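Side-chain contacts in phosphoglycolate phosphatase (Thermoplasma acidophilum, PDB 1L6R), which catalyses the magnesium-dependent hydrolysis of 2-phosphoglycolate to glycolate and phosphate, and less efficiently splits inorganic pyrophosphate: residues R32-K36 with K37-V41; A195-T198 with D199-A203. The protein carries 1 engineered substitution. One frame throughout, in Å; residues are numbered along the deposited sequence.

Overall arrangement
Both contacts belong to the core domain of this HAD-superfamily phosphatase, whose mixed sheet is flanked by helices. Contact 1 comes first along the chain, where helix 25-36 ends and the chain passes into strand 40-44; contact 2 follows strand 190-193 and opens helix 199-204. In the sheet, strands 7-11 and 172-175 lie between these two strands. The contact centres are 25 Å apart and the nearest atoms about 17 Å, without touching. The active site of a HAD phosphatase lies at the C-terminal ends of the parallel strands, as with D11 closing strand 7-11; contact 2 is on that side, the A197 side chain about 8 Å from a bound calcium ion, and contact 1 at the opposite ends.

Contact 1: R32-K36 with K37-V41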
loop_
_atom_site.group_PDB
_atom_site.type_symbol
_atom_site.label_atom_id
_atom_site.label_comp_id
_atom_site.label_asym_id
_atom_site.label_seq_id
_atom_site.Cartn_x
_atom_site.Cartn_y
_atom_site.Cartn_z
ATOM N N ARG A 32 11.782 22.349 -14.243
ATOM C CA ARG A 32 12.921 22.460 -15.151
ATOM C C ARG A 32 14.184 22.891 -14.415
ATOM O O ARG A 32 15.263 22.394 -14.719
ATOM C CB ARG A 32 12.609 23.435 -16.287
ATOM C CG ARG A 32 11.527 22.913 -17.223
ATOM C CD ARG A 32 11.150 23.954 -18.257
ATOM N NE ARG A 32 10.089 23.467 -19.140
ATOM C CZ ARG A 32 9.421 24.231 -19.998
ATOM N NH1 ARG A 32 9.704 25.527 -20.098
ATOM N NH2 ARG A 32 8.456 23.704 -20.745
ATOM N N SER A 33 14.047 23.797 -13.451
ATOM C CA SER A 33 15.200 24.254 -12.680
ATOM C C SER A 33 15.796 23.089 -11.892
ATOM O O SER A 33 17.004 22.859 -11.931
ATOM C CB SER A 33 14.797 25.376 -11.722
ATOM O OG SER A 33 14.478 26.570 -12.422
ATOM N N ALA A 34 14.950 22.339 -11.190
ATOM C CA ALA A 34 15.434 21.208 -10.403
ATOM C C ALA A 34 16.071 20.138 -11.283
ATOM O O ALA A 34 17.094 19.558 -10.921
ATOM C CB ALA A 34 14.298 20.610 -9.580
ATOM N N GLU A 35 15.470 19.869 -12.440
ATOM C CA GLU A 35 16.025 18.867 -13.345
ATOM C C GLU A 35 17.403 19.288 -13.842
ATOM O O GLU A 35 18.298 18.455 -13.955
ATOM C CB GLU A 35 15.082 18.626 -14.529
ATOM C CG GLU A 35 13.767 17.992 -14.106
ATOM C CD GLU A 35 12.865 17.724 -15.290
ATOM O OE1 GLU A 35 12.864 18.560 -16.217
ATOM O OE2 GLU A 35 12.153 16.693 -15.305
ATOM N N LYS A 36 17.581 20.577 -14.125
ATOM C CA LYS A 36 18.887 21.048 -14.584
ATOM C C LYS A 36 19.940 20.811 -13.504
ATOM O O LYS A 36 21.117 20.603 -13.815
ATOM C CB LYS A 36 18.846 22.538 -14.944
ATOM C CG LYS A 36 18.241 22.828 -16.309
ATOM C CD LYS A 36 18.626 24.215 -16.813
ATOM C CE LYS A 36 18.239 25.302 -15.829
ATOM N NZ LYS A 36 18.415 26.666 -16.404
ATOM N N LYS A 37 19.521 20.844 -12.240
ATOM C CA LYS A 37 20.435 20.624 -11.121
ATOM C C LYS A 37 20.644 19.144 -10.815
ATOM O O LYS A 37 21.343 18.794 -9.860
ATOM C CB LYS A 37 19.935 21.343 -9.863
ATOM C CG LYS A 37 20.148 22.852 -9.873
ATOM C CD LYS A 37 19.496 23.476 -11.085
ATOM C CE LYS A 37 19.476 24.985 -11.021
ATOM N NZ LYS A 37 18.697 25.515 -12.170
ATOM N N GLY A 38 20.022 18.276 -11.610
ATOM C CA GLY A 38 20.203 16.847 -11.425
ATOM C C GLY A 38 19.051 15.983 -10.937
ATOM O O GLY A 38 19.202 14.764 -10.871
ATOM N N LEU A 39 17.915 16.587 -10.602
ATOM C CA LEU A 39 16.773 15.815 -10.120
ATOM C C LEU A 39 16.056 15.091 -11.251
ATOM O O LEU A 39 15.894 15.642 -12.340
ATOM C CB LEU A 39 15.770 16.740 -9.420
ATOM C CG LEU A 39 14.498 16.095 -8.854
ATOM C CD1 LEU A 39 14.846 15.212 -7.662
ATOM C CD2 LEU A 39 13.517 17.175 -8.433
ATOM N N THR A 40 15.654 13.847 -10.999
ATOM C CA THR A 40 14.880 13.096 -11.981
ATOM C C THR A 40 13.433 13.274 -11.535
ATOM O O THR A 40 13.108 13.085 -10.358
ATOM C CB THR A 40 15.208 11.590 -11.979
ATOM O OG1 THR A 40 16.558 11.397 -12.427
ATOM C CG2 THR A 40 14.252 10.836 -12.907
ATOM N N VAL A 41 12.571 13.664 -12.464
ATOM C CA VAL A 41 11.167 13.866 -12.143
ATOM C C VAL A 41 10.276 12.896 -12.903
ATOM O O VAL A 41 10.486 12.642 -14.090
ATOM C CB VAL A 41 10.730 15.316 -12.471
ATOM C CG1 VAL A 41 9.228 15.482 -12.263
ATOM C CG2 VAL A 41 11.492 16.289 -11.570
#
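K37 curls back over the last turn of helix 25-36 and sets its ammonium group against the carbonyl oxygen of S33, with NZ 3.2 Å from O. That bond is doubtful: K37 CD lies 2.7 Å from S33 O, too close for a carbon. A bend at chi2 (56°) turns the otherwise extended chain that way, alongside K36, both lysines pointing the same way. S33 O also takes the backbone N of K37, and the two modelled donors reach it from opposite faces of the carbonyl plane. G38 then breaks the helix with a positive phi in a Schellman motif: L39 N bonds to A34 O at 3.1 Å, while G38 N meets E35 O from above its carbonyl plane. On the buried side of the turn, L39 CD2 packs on A34 CB at 3.7 Å, and F221 of helix 215-223 touches both residues. E35 crosses V41 at about a right angle, its CG 3.8 Å from V41 CG2, and its OE2 accepts from N62 N. K36 NZ and K37 NZ lie 4.4 Å apart, probably unfavourable in itself, but positive charge at a helix's carbonyl end, here modelled near S33 O, is likely to be favoured by the helix dipole.

Contact 2: A195-T198 with D199-A203; sequences ANAT and DNIKA
This is a local helix-start contact, in which the loop after strand 190-193 is tied to the first turn of helix 199-204 by T198 and K202. T198 is the N-cap. With chi1 at 56°, its OG1 is tucked in over the backbone, facing the N-H of I201, and the capping bond is weak, I201 N to T198 OG1 3.5 Å. The same oxygen lies against the I201 side chain, 3.2 Å from CG1. T198 O takes K202 N at 3.0 Å, nearly in line with its C=O. From there K202 runs extended beyond CG back across the loop, and its NZ reaches A195 O at 2.7 Å, tilted 35° from the carbonyl plane. In this HAD fold the loop lies beside the acidic metal-binding loop that follows strand 172-175: T198 shares a backbone bond with D177, a ligand of both calcium ions in that site, and the T198 side chain touches S178. Were K202 cut back to an alanine, A195 O would probably lose its ammonium partner and the loop one of its ties to the helix. A water next to the lysine end donates to A197 O and D199 OD1, 2.7 Å from each, and accepts weakly from K202 NZ. A197 CB faces I201 CG2 at 4.1 Å, and I201 continues inward onto M182 and F185. N200 ND2 reaches out to E132 OE1 of the second subunit.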
loop_
_atom_site.group_PDB
_atom_site.type_symbol
_atom_site.label_atom_id
_atom_site.label_comp_id
_atom_site.label_asym_id
_atom_site.label_seq_id
_atom_site.Cartn_x
_atom_site.Cartn_y
_atom_site.Cartn_z
ATOM N N ALA A 195 -0.352 23.532 0.986
ATOM C CA ALA A 195 -1.080 24.080 2.118
ATOM C C ALA A 195 -2.525 23.597 2.158
ATOM O O ALA A 195 -3.137 23.570 3.223
ATOM C CB ALA A 195 -1.042 25.611 2.080
ATOM N N ASN A 196 -3.078 23.211 1.011
ATOM C CA ASN A 196 -4.459 22.738 0.996
ATOM C C ASN A 196 -4.547 21.213 0.928
ATOM O O ASN A 196 -5.575 20.645 0.558
ATOM C CB ASN A 196 -5.251 23.395 -0.146
ATOM C CG ASN A 196 -4.863 22.873 -1.506
ATOM O OD1 ASN A 196 -3.838 22.212 -1.662
ATOM N ND2 ASN A 196 -5.684 23.175 -2.508
ATOM N N ALA A 197 -3.460 20.536 1.286
ATOM C CA ALA A 197 -3.491 19.076 1.311
ATOM C C ALA A 197 -4.398 18.640 2.464
ATOM O O ALA A 197 -4.656 19.407 3.393
ATOM C CB ALA A 197 -2.086 18.524 1.528
ATOM N N THR A 198 -4.883 17.406 2.408
ATOM C CA THR A 198 -5.729 16.900 3.485
ATOM C C THR A 198 -4.926 16.793 4.773
ATOM O O THR A 198 -3.691 16.704 4.752
ATOM C CB THR A 198 -6.272 15.512 3.170
ATOM O OG1 THR A 198 -5.170 14.637 2.902
ATOM C CG2 THR A 198 -7.216 15.555 1.968
ATOM N N ASP A 199 -5.630 16.776 5.899
ATOM C CA ASP A 199 -4.979 16.676 7.190
ATOM C C ASP A 199 -4.126 15.422 7.327
ATOM O O ASP A 199 -3.023 15.490 7.852
ATOM C CB ASP A 199 -6.015 16.681 8.323
ATOM C CG ASP A 199 -6.588 18.060 8.598
ATOM O OD1 ASP A 199 -6.063 19.065 8.075
ATOM O OD2 ASP A 199 -7.573 18.134 9.367
ATOM N N ASN A 200 -4.627 14.276 6.871
ATOM C CA ASN A 200 -3.862 13.041 7.024
ATOM C C ASN A 200 -2.580 13.042 6.195
ATOM O O ASN A 200 -1.566 12.473 6.609
ATOM C CB ASN A 200 -4.726 11.820 6.681
ATOM C CG ASN A 200 -5.655 11.425 7.818
ATOM O OD1 ASN A 200 -5.746 12.112 8.836
ATOM N ND2 ASN A 200 -6.355 10.313 7.644
ATOM N N ILE A 201 -2.624 13.687 5.032
ATOM C CA ILE A 201 -1.442 13.775 4.185
ATOM C C ILE A 201 -0.444 14.719 4.857
ATOM O O ILE A 201 0.740 14.427 4.916
ATOM C CB ILE A 201 -1.811 14.264 2.760
ATOM C CG1 ILE A 201 -2.486 13.121 1.979
ATOM C CG2 ILE A 201 -0.562 14.750 2.018
ATOM C CD1 ILE A 201 -1.580 11.920 1.681
ATOM N N LYS A 202 -0.918 15.841 5.386
ATOM C CA LYS A 202 -0.012 16.756 6.069
ATOM C C LYS A 202 0.657 16.083 7.264
ATOM O O LYS A 202 1.855 16.251 7.501
ATOM C CB LYS A 202 -0.766 17.982 6.589
ATOM C CG LYS A 202 -1.220 18.949 5.511
ATOM C CD LYS A 202 -1.873 20.179 6.128
ATOM C CE LYS A 202 -2.249 21.190 5.065
ATOM N NZ LYS A 202 -2.836 22.417 5.681
ATOM N N ALA A 203 -0.120 15.314 8.017
ATOM C CA ALA A 203 0.390 14.669 9.221
ATOM C C ALA A 203 1.549 13.701 9.012
ATOM O O ALA A 203 2.319 13.448 9.944
ATOM C CB ALA A 203 -0.759 13.978 9.962
HETATM O O HOH W 1 -5.356 20.360 5.799
#